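Transcriptional regulator, MerR-family (PDB 5GPE) binds lead(II) and, as a dimeric MerR-family regulator, probably binds DNA and controls transcription in response to the metal. Local coordinates at residues L26-A31 against L45-F50. Residues are numbered along the deposited sequence; the frame is centred on the assembly and turned at random.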
loop_
_atom_site.group_PDB
_atom_site.type_symbol
_atom_site.label_atom_id
_atom_site.label_comp_id
_atom_site.label_asym_id
_atom_site.label_seq_id
_atom_site.Cartn_x
_atom_site.Cartn_y
_atom_site.Cartn_z
ATOM N N LEU B 26 -17.271 1.595 13.079
ATOM C CA LEU B 26 -17.743 0.421 12.336
ATOM C C LEU B 26 -18.611 -0.527 13.144
ATOM O O LEU B 26 -19.187 -1.457 12.586
ATOM C CB LEU B 26 -16.569 -0.353 11.759
ATOM C CG LEU B 26 -15.597 0.457 10.887
ATOM C CD1 LEU B 26 -14.543 -0.474 10.312
ATOM C CD2 LEU B 26 -16.295 1.204 9.765
ATOM N N LEU B 27 -18.734 -0.327 14.436
ATOM C CA LEU B 27 -19.550 -1.210 15.261
ATOM C C LEU B 27 -20.694 -0.498 15.957
ATOM O O LEU B 27 -20.517 0.557 16.438
ATOM C CB LEU B 27 -18.709 -1.893 16.319
ATOM C CG LEU B 27 -17.662 -2.912 15.911
ATOM C CD1 LEU B 27 -17.119 -3.648 17.096
ATOM C CD2 LEU B 27 -18.253 -3.890 14.948
ATOM N N PRO B 28 -21.867 -1.100 16.026
ATOM C CA PRO B 28 -22.962 -0.457 16.754
ATOM C C PRO B 28 -22.651 -0.401 18.246
ATOM O O PRO B 28 -21.729 -1.086 18.724
ATOM C CB PRO B 28 -24.163 -1.367 16.477
ATOM C CG PRO B 28 -23.585 -2.703 16.174
ATOM C CD PRO B 28 -22.146 -2.523 15.768
ATOM N N GLU B 29 -23.409 0.419 18.962
ATOM C CA GLU B 29 -23.208 0.604 20.401
ATOM C C GLU B 29 -23.295 -0.737 21.138
ATOM O O GLU B 29 -24.000 -1.647 20.675
ATOM C CB GLU B 29 -24.238 1.581 20.976
ATOM C CG GLU B 29 -24.075 3.012 20.482
ATOM C CD GLU B 29 -22.785 3.649 20.970
ATOM O OE1 GLU B 29 -22.565 3.701 22.203
ATOM O OE2 GLU B 29 -21.981 4.084 20.122
ATOM N N PRO B 30 -22.564 -0.881 22.266
ATOM C CA PRO B 30 -22.649 -2.130 23.045
ATOM C C PRO B 30 -24.080 -2.449 23.510
ATOM O O PRO B 30 -24.865 -1.538 23.760
ATOM C CB PRO B 30 -21.733 -1.878 24.248
ATOM C CG PRO B 30 -20.935 -0.671 23.929
ATOM C CD PRO B 30 -21.631 0.094 22.860
ATOM N N ALA B 31 -24.395 -3.738 23.612
ATOM C CA ALA B 31 -25.735 -4.205 24.004
ATOM C C ALA B 31 -26.170 -3.683 25.384
ATOM O O ALA B 31 -27.339 -3.365 25.592
ATOM C CB ALA B 31 -25.790 -5.729 23.967
ATOM N N LEU B 45 -20.937 -9.734 16.761
ATOM C CA LEU B 45 -20.200 -10.837 16.149
ATOM C C LEU B 45 -20.416 -10.876 14.632
ATOM O O LEU B 45 -19.453 -10.932 13.870
ATOM C CB LEU B 45 -20.583 -12.188 16.777
ATOM C CG LEU B 45 -19.922 -13.451 16.193
ATOM C CD1 LEU B 45 -18.398 -13.362 16.207
ATOM C CD2 LEU B 45 -20.386 -14.697 16.943
ATOM N N GLN B 46 -21.674 -10.826 14.198
ATOM C CA GLN B 46 -21.990 -10.855 12.768
ATOM C C GLN B 46 -21.418 -9.640 12.029
ATOM O O GLN B 46 -21.007 -9.735 10.873
ATOM C CB GLN B 46 -23.501 -10.963 12.529
ATOM C CG GLN B 46 -24.095 -12.320 12.910
ATOM C CD GLN B 46 -23.313 -13.492 12.321
ATOM O OE1 GLN B 46 -22.956 -13.484 11.134
ATOM N NE2 GLN B 46 -23.005 -14.485 13.155
ATOM N N ARG B 47 -21.326 -8.513 12.715
ATOM C CA ARG B 47 -20.742 -7.313 12.168
ATOM C C ARG B 47 -19.242 -7.513 11.952
ATOM O O ARG B 47 -18.732 -7.225 10.933
ATOM C CB ARG B 47 -20.971 -6.163 13.106
ATOM C CG ARG B 47 -20.173 -4.939 12.795
ATOM C CD ARG B 47 -20.650 -4.374 11.520
ATOM N NE ARG B 47 -22.053 -4.045 11.495
ATOM C CZ ARG B 47 -22.561 -2.871 11.801
ATOM N NH1 ARG B 47 -21.815 -1.906 12.224
ATOM N NH2 ARG B 47 -23.842 -2.683 11.671
ATOM N N LEU B 48 -18.567 -8.048 12.931
ATOM C CA LEU B 48 -17.135 -8.327 12.827
ATOM C C LEU B 48 -16.804 -9.301 11.710
ATOM O O LEU B 48 -15.824 -9.111 10.986
ATOM C CB LEU B 48 -16.574 -8.852 14.149
ATOM C CG LEU B 48 -16.411 -7.821 15.266
ATOM C CD1 LEU B 48 -16.045 -8.509 16.568
ATOM C CD2 LEU B 48 -15.364 -6.797 14.847
ATOM N N LEU B 49 -17.644 -10.317 11.546
ATOM C CA LEU B 49 -17.475 -11.258 10.454
ATOM C C LEU B 49 -17.664 -10.579 9.090
ATOM O O LEU B 49 -16.912 -10.858 8.160
ATOM C CB LEU B 49 -18.404 -12.462 10.612
ATOM C CG LEU B 49 -18.172 -13.311 11.868
ATOM C CD1 LEU B 49 -19.175 -14.460 11.924
ATOM C CD2 LEU B 49 -16.752 -13.858 11.963
ATOM N N PHE B 50 -18.644 -9.685 8.986
ATOM C CA PHE B 50 -18.885 -8.901 7.768
ATOM C C PHE B 50 -17.663 -8.055 7.440
ATOM O O PHE B 50 -17.191 -8.061 6.317
ATOM C CB PHE B 50 -20.129 -7.997 7.939
ATOM C CG PHE B 50 -20.456 -7.153 6.732
ATOM C CD1 PHE B 50 -19.854 -5.908 6.544
ATOM C CD2 PHE B 50 -21.375 -7.589 5.786
ATOM C CE1 PHE B 50 -20.161 -5.135 5.431
ATOM C CE2 PHE B 50 -21.687 -6.820 4.683
ATOM C CZ PHE B 50 -21.072 -5.595 4.495
#
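A buried arginine, Arg47, curls its side chain round a backbone oxygen, Leu26 O, of the loop that follows helix 15-23. Its NH1 gives a hydrogen bond to Leu26 O at 2.7 Å, with an N-H...O angle of 152°. The oxygen lies in the guanidinium plane, at the edge of the group. The nitrogen, by contrast, stands well above the carbonyl plane, 44° out of it, so the bond does not follow a lone pair. CG starts anti to the backbone N, and the chain then bends at chi2 (67°) and again at chi3. These bends fold the aliphatic part over the same oxygen, with Arg47 CD 3.4 Å from Leu26 O.

The Pro28 ring lies over part of one face of the guanidinium, off centre. Its CD comes within 3.6 Å of Arg47 NH1. The guanidinium is thus bonded at its edge and packed on a face. Arg47 NH2 also makes a long, weak ion pair with Asp72.

Leu27 lies alongside the aliphatic part of Arg47, the two side chains running antiparallel as they pass. The exact placing of its CD2 methyl is doubtful. As modelled, that methyl also makes an apolar contact with Leu48 CD2. Val18 of helix 15-23 touches both leucines, and Leu7 and Ala11 of helix 4-11 add to the apolar cover of Leu48.

In the winged helix-turn-helix of MerR proteins, this loop probably corresponds to the wing after the helix-turn-helix. The contact anchors its start on helix 42-56. His44, on that helix, hydrogen-bonds through NE2 to Glu29 O farther along the loop. The loop is therefore tied to the helix through main-chain oxygens as well as leucine packing. For Arg47, one bonded carbonyl and a weakly paired carboxylate probably offset part of the cost of burying its charge.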